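Local atomic coordinates of 16L protein (Yaba-like disease virus, PDB entry 6TQP), a protein that probably blocks apoptosis of the infected host cell as a viral Bcl-2 homologue, engaging pro-death proteins through their BH3 segments. Residues A[45-50]-A[98-103]; A[19-24]-A[128-133]. All blocks are in the same frame, centred on the assembly; numbering follows the deposited sequence.

Interaction 1: residues A[45-50]-A[98-103]; sequences NLIKED and VKLAII
Leu100 meets Asp50 more closely through CD1, while Ile47 reaches Leu100 and Ile103 at longer range. The CA atoms of Asp50 and Leu100 lie 7.3 Å apart, and both side chains leave their helices toward the partner, the Leu100 branch passing the carboxylate at a slant. Leu100 CG stands beside the backbone N (chi1 -69°) and the chain then runs extended (chi2 175°), which carries the leucine methyls to Asp50 and Ile47. CD1 rests 3.8 Å from Asp50 OD2 and 4.1 Å from Asp50 CB, against both the acid and its aliphatic root. The other oxygen, OD1, forms a salt bridge with Lys147, a charged partner for this buried carboxylate.

Ile47 makes wider contacts. Its CG1 is 4.2 Å from Leu100 CD2 and its CG2 is 4.3 Å from Ile103 CD1, and helices 12-27 and 137-148 also pack on it. The far face of 45-50 opens to solvent at Asn45 and Glu49, the latter poorly ordered. With local axes 10.2 Å apart and crossing at -76°, the segments meet over a small patch. Such steeply crossed, largely apolar packing, around a helix 96-113 enclosed by its neighbours, is characteristic of the all-helical Bcl-2 fold.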
loop_
_atom_site.group_PDB
_atom_site.type_symbol
_atom_site.label_atom_id
_atom_site.label_comp_id
_atom_site.label_asym_id
_atom_site.label_seq_id
_atom_site.Cartn_x
_atom_site.Cartn_y
_atom_site.Cartn_z
ATOM N N ASN A 45 4.272 -0.769 -13.324
ATOM C CA ASN A 45 4.834 0.499 -13.784
ATOM C C ASN A 45 3.935 1.674 -13.408
ATOM O O ASN A 45 4.424 2.745 -13.039
ATOM C CB ASN A 45 5.071 0.456 -15.298
ATOM C CG ASN A 45 6.178 -0.518 -15.678
ATOM O OD1 ASN A 45 7.027 -0.846 -14.850
ATOM N ND2 ASN A 45 6.177 -0.982 -16.930
ATOM N N LEU A 46 2.617 1.489 -13.468
ATOM C CA LEU A 46 1.707 2.577 -13.126
ATOM C C LEU A 46 1.721 2.850 -11.625
ATOM O O LEU A 46 1.808 4.004 -11.185
ATOM C CB LEU A 46 0.298 2.238 -13.594
ATOM C CG LEU A 46 0.137 2.124 -15.115
ATOM C CD1 LEU A 46 -1.251 1.606 -15.457
ATOM C CD2 LEU A 46 0.393 3.462 -15.809
ATOM N N ILE A 47 1.640 1.793 -10.828
ATOM C CA ILE A 47 1.574 1.944 -9.378
ATOM C C ILE A 47 2.884 2.494 -8.838
ATOM O O ILE A 47 2.903 3.308 -7.905
ATOM C CB ILE A 47 1.234 0.589 -8.742
ATOM C CG1 ILE A 47 -0.250 0.279 -8.950
ATOM C CG2 ILE A 47 1.625 0.557 -7.263
ATOM C CD1 ILE A 47 -0.606 -1.150 -8.674
ATOM N N LYS A 48 4.002 2.031 -9.391
ATOM C CA LYS A 48 5.303 2.484 -8.921
ATOM C C LYS A 48 5.436 3.995 -9.038
ATOM O O LYS A 48 5.955 4.654 -8.128
ATOM C CB LYS A 48 6.405 1.782 -9.719
ATOM C CG LYS A 48 7.824 2.095 -9.278
ATOM C CD LYS A 48 8.835 1.277 -10.089
ATOM C CE LYS A 48 10.264 1.518 -9.606
ATOM N NZ LYS A 48 11.283 0.884 -10.488
ATOM N N GLU A 49 4.990 4.565 -10.158
ATOM C CA GLU A 49 5.092 6.011 -10.337
ATOM C C GLU A 49 4.226 6.750 -9.326
ATOM O O GLU A 49 4.667 7.730 -8.714
ATOM C CB GLU A 49 4.686 6.400 -11.755
ATOM C CG GLU A 49 5.642 5.939 -12.828
ATOM C CD GLU A 49 5.176 6.341 -14.209
ATOM O OE1 GLU A 49 3.989 6.714 -14.345
ATOM O OE2 GLU A 49 5.995 6.290 -15.151
ATOM N N ASP A 50 2.973 6.324 -9.172
ATOM C CA ASP A 50 2.085 6.981 -8.218
ATOM C C ASP A 50 2.632 6.888 -6.798
ATOM O O ASP A 50 2.653 7.881 -6.063
ATOM C CB ASP A 50 0.685 6.370 -8.286
ATOM C CG ASP A 50 -0.011 6.644 -9.605
ATOM O OD1 ASP A 50 0.397 7.584 -10.319
ATOM O OD2 ASP A 50 -0.980 5.922 -9.920
ATOM N N VAL A 98 -6.826 6.048 -1.721
ATOM C CA VAL A 98 -6.407 5.607 -0.395
ATOM C C VAL A 98 -5.543 4.356 -0.501
ATOM O O VAL A 98 -4.540 4.212 0.206
ATOM C CB VAL A 98 -7.632 5.366 0.509
ATOM C CG1 VAL A 98 -7.208 4.754 1.833
ATOM C CG2 VAL A 98 -8.362 6.669 0.744
ATOM N N LYS A 99 -5.936 3.420 -1.362
ATOM C CA LYS A 99 -5.161 2.194 -1.507
ATOM C C LYS A 99 -3.745 2.502 -1.958
ATOM O O LYS A 99 -2.785 1.902 -1.464
ATOM C CB LYS A 99 -5.851 1.254 -2.488
ATOM C CG LYS A 99 -7.119 0.632 -1.922
ATOM C CD LYS A 99 -7.866 -0.206 -2.944
ATOM C CE LYS A 99 -9.090 -0.905 -2.319
ATOM N NZ LYS A 99 -9.739 -1.887 -3.257
ATOM N N LEU A 100 -3.590 3.449 -2.879
ATOM C CA LEU A 100 -2.249 3.826 -3.313
ATOM C C LEU A 100 -1.453 4.398 -2.154
ATOM O O LEU A 100 -0.295 4.026 -1.942
ATOM C CB LEU A 100 -2.334 4.825 -4.458
ATOM C CG LEU A 100 -2.875 4.246 -5.768
ATOM C CD1 LEU A 100 -3.014 5.338 -6.771
ATOM C CD2 LEU A 100 -1.948 3.148 -6.321
ATOM N N ALA A 101 -2.075 5.276 -1.362
ATOM C CA ALA A 101 -1.383 5.826 -0.204
ATOM C C ALA A 101 -0.956 4.722 0.752
ATOM O O ALA A 101 0.139 4.780 1.325
ATOM C CB ALA A 101 -2.266 6.837 0.518
ATOM N N ILE A 102 -1.798 3.701 0.935
ATOM C CA ILE A 102 -1.441 2.626 1.860
ATOM C C ILE A 102 -0.262 1.813 1.315
ATOM O O ILE A 102 0.598 1.355 2.079
ATOM C CB ILE A 102 -2.667 1.748 2.164
ATOM C CG1 ILE A 102 -3.633 2.537 3.055
ATOM C CG2 ILE A 102 -2.247 0.456 2.849
ATOM C CD1 ILE A 102 -4.983 1.871 3.253
ATOM N N ILE A 103 -0.196 1.608 0.001
ATOM C CA ILE A 103 0.972 0.910 -0.546
ATOM C C ILE A 103 2.235 1.692 -0.224
ATOM O O ILE A 103 3.252 1.121 0.182
ATOM C CB ILE A 103 0.818 0.682 -2.060
ATOM C CG1 ILE A 103 -0.374 -0.240 -2.315
ATOM C CG2 ILE A 103 2.114 0.091 -2.661
ATOM C CD1 ILE A 103 -0.780 -0.332 -3.778
#

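Interaction 2: residues A[19-24]-A[128-133]; sequences VIVFYI and DIALKI
Ile20 meets helix 120-134 with both of its branches, each against a different residue. Its longer branch starts beside the backbone N (chi1 -67°) and then runs on extended (chi2 170°), which carries CD1 out to Ile133. There the terminal methyl slants past the partner's branch point: CD1 is 3.4 Å from Ile133 CG2 and 3.7 Å from Ile133 CB. The first of these is shorter than a usual carbon-carbon contact, so the two isoleucines are pressed firmly together at this point. Ile133 turns its short branch, CG2, to this methyl, while its own CD1 stands farther from it, at 4.2 Å.

The shorter branch of Ile20 takes the other direction. CG2 lies over Ala130, 3.8 Å from its CB. Val21 reaches the same methyl from another side, nearly at right angles to the approach of Ile20 CG2, its own CG2 lying 4.0 Å from Ala130 CB; this branch points away from the carbonyl carbon and stands beside the backbone N. The single carbon of Ala130 is thus touched by two beta-branched residues that are consecutive in helix 12-27.

A small residue here goes with a close approach of the backbones: Ile20 and Ala130 have their CA atoms 5.9 Å apart, and the local axes come within 9.5 Å. The two segments depart well from antiparallel (138° between their directions), consistent with a short patch. Helix 76-92 covers a further side of segment 128-133, touching Ile129 and Ile133, whereas Val21 is partly exposed.

Every pair across this interface is aliphatic carbon against carbon. Without a polar bond to set direction, the fit of methyls and exclusion of water probably hold 19-24 against 128-133, and the small alanine is consistent with their close approach.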
loop_
_atom_site.group_PDB
_atom_site.type_symbol
_atom_site.label_atom_id
_atom_site.label_comp_id
_atom_site.label_asym_id
_atom_site.label_seq_id
_atom_site.Cartn_x
_atom_site.Cartn_y
_atom_site.Cartn_z
ATOM N N VAL A 19 1.106 -7.777 -7.762
ATOM C CA VAL A 19 1.862 -6.555 -8.024
ATOM C C VAL A 19 2.295 -5.910 -6.712
ATOM O O VAL A 19 3.429 -5.430 -6.579
ATOM C CB VAL A 19 1.028 -5.590 -8.894
ATOM C CG1 VAL A 19 1.646 -4.195 -8.898
ATOM C CG2 VAL A 19 0.918 -6.121 -10.324
ATOM N N ILE A 20 1.409 -5.901 -5.717
ATOM C CA ILE A 20 1.721 -5.227 -4.458
ATOM C C ILE A 20 2.851 -5.952 -3.729
ATOM O O ILE A 20 3.800 -5.322 -3.243
ATOM C CB ILE A 20 0.457 -5.118 -3.593
ATOM C CG1 ILE A 20 -0.538 -4.164 -4.271
ATOM C CG2 ILE A 20 0.806 -4.609 -2.183
ATOM C CD1 ILE A 20 -1.912 -4.159 -3.641
ATOM N N VAL A 21 2.763 -7.278 -3.641
ATOM C CA VAL A 21 3.811 -8.042 -2.967
ATOM C C VAL A 21 5.140 -7.835 -3.672
ATOM O O VAL A 21 6.173 -7.613 -3.031
ATOM C CB VAL A 21 3.427 -9.530 -2.897
ATOM C CG1 VAL A 21 4.584 -10.374 -2.326
ATOM C CG2 VAL A 21 2.176 -9.691 -2.054
ATOM N N PHE A 22 5.130 -7.897 -5.004
ATOM C CA PHE A 22 6.347 -7.676 -5.773
ATOM C C PHE A 22 6.913 -6.288 -5.508
ATOM O O PHE A 22 8.117 -6.124 -5.272
ATOM C CB PHE A 22 6.047 -7.864 -7.256
ATOM C CG PHE A 22 7.259 -7.757 -8.138
ATOM C CD1 PHE A 22 7.711 -6.519 -8.562
ATOM C CD2 PHE A 22 7.933 -8.894 -8.552
ATOM C CE1 PHE A 22 8.824 -6.413 -9.381
ATOM C CE2 PHE A 22 9.049 -8.799 -9.369
ATOM C CZ PHE A 22 9.499 -7.558 -9.782
ATOM N N TYR A 23 6.047 -5.272 -5.526
ATOM C CA TYR A 23 6.496 -3.895 -5.341
ATOM C C TYR A 23 7.106 -3.696 -3.960
ATOM O O TYR A 23 8.213 -3.154 -3.820
ATOM C CB TYR A 23 5.319 -2.937 -5.549
ATOM C CG TYR A 23 5.708 -1.486 -5.373
ATOM C CD1 TYR A 23 6.683 -0.905 -6.182
ATOM C CD2 TYR A 23 5.130 -0.707 -4.390
ATOM C CE1 TYR A 23 7.050 0.419 -6.020
ATOM C CE2 TYR A 23 5.488 0.618 -4.222
ATOM C CZ TYR A 23 6.438 1.179 -5.042
ATOM O OH TYR A 23 6.784 2.498 -4.851
ATOM N N ILE A 24 6.389 -4.120 -2.919
ATOM C CA ILE A 24 6.897 -3.985 -1.558
ATOM C C ILE A 24 8.240 -4.694 -1.413
ATOM O O ILE A 24 9.178 -4.153 -0.815
ATOM C CB ILE A 24 5.852 -4.512 -0.554
ATOM C CG1 ILE A 24 4.579 -3.653 -0.608
ATOM C CG2 ILE A 24 6.420 -4.535 0.869
ATOM C CD1 ILE A 24 4.769 -2.176 -0.288
ATOM N N ASP A 128 -1.602 -9.980 3.767
ATOM C CA ASP A 128 -2.966 -9.670 4.181
ATOM C C ASP A 128 -3.427 -8.323 3.637
ATOM O O ASP A 128 -4.543 -8.206 3.121
ATOM C CB ASP A 128 -3.055 -9.681 5.702
ATOM C CG ASP A 128 -2.926 -11.070 6.285
ATOM O OD1 ASP A 128 -3.215 -12.047 5.569
ATOM O OD2 ASP A 128 -2.539 -11.182 7.475
ATOM N N ILE A 129 -2.590 -7.291 3.747
ATOM C CA ILE A 129 -2.987 -5.974 3.254
ATOM C C ILE A 129 -3.043 -5.960 1.728
ATOM O O ILE A 129 -3.897 -5.288 1.134
ATOM C CB ILE A 129 -2.044 -4.891 3.802
ATOM C CG1 ILE A 129 -2.146 -4.838 5.329
ATOM C CG2 ILE A 129 -2.406 -3.525 3.208
ATOM C CD1 ILE A 129 -1.181 -3.871 5.967
ATOM N N ALA A 130 -2.144 -6.695 1.064
ATOM C CA ALA A 130 -2.254 -6.831 -0.388
ATOM C C ALA A 130 -3.587 -7.461 -0.767
ATOM O O ALA A 130 -4.219 -7.055 -1.748
ATOM C CB ALA A 130 -1.091 -7.667 -0.936
ATOM N N LEU A 131 -4.030 -8.456 0.007
ATOM C CA LEU A 131 -5.305 -9.107 -0.274
ATOM C C LEU A 131 -6.448 -8.110 -0.177
ATOM O O LEU A 131 -7.302 -8.031 -1.068
ATOM C CB LEU A 131 -5.538 -10.262 0.697
ATOM C CG LEU A 131 -4.871 -11.591 0.375
ATOM C CD1 LEU A 131 -5.067 -12.549 1.529
ATOM C CD2 LEU A 131 -5.432 -12.176 -0.910
ATOM N N LYS A 132 -6.477 -7.335 0.903
ATOM C CA LYS A 132 -7.557 -6.376 1.090
ATOM C C LYS A 132 -7.509 -5.268 0.051
ATOM O O LYS A 132 -8.554 -4.804 -0.415
ATOM C CB LYS A 132 -7.494 -5.775 2.488
ATOM C CG LYS A 132 -7.929 -6.703 3.597
ATOM C CD LYS A 132 -9.380 -7.154 3.480
ATOM C CE LYS A 132 -10.331 -5.986 3.661
ATOM N NZ LYS A 132 -11.747 -6.441 3.682
ATOM N N ILE A 133 -6.312 -4.818 -0.325
ATOM C CA ILE A 133 -6.233 -3.796 -1.361
ATOM C C ILE A 133 -6.749 -4.345 -2.682
ATOM O O ILE A 133 -7.360 -3.613 -3.477
ATOM C CB ILE A 133 -4.792 -3.266 -1.485
ATOM C CG1 ILE A 133 -4.427 -2.478 -0.226
ATOM C CG2 ILE A 133 -4.645 -2.412 -2.725
ATOM C CD1 ILE A 133 -2.956 -2.052 -0.174
#

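From the N terminus, helix 12-27 comes first, and interaction 2 joins its residues 19-24 to 128-133 on helix 120-134, closing a loop of 103 residues. Interaction 1 is nested inside it: helix 38-68, the next in the chain, meets helix 96-113 and closes a loop of 47 residues. The contact centres are 11 Å apart and the two are in direct touch. Ile103 CG2 packs 3.6 Å from Tyr23 CD2, Lys48 CG lies 3.7 Å from Tyr23 CE1, and Lys99 NZ probably hydrogen-bonds to Ile133 O at 2.9 Å. Four helices are thereby tied into one bundle core of this M11L-like Bcl-2 protein.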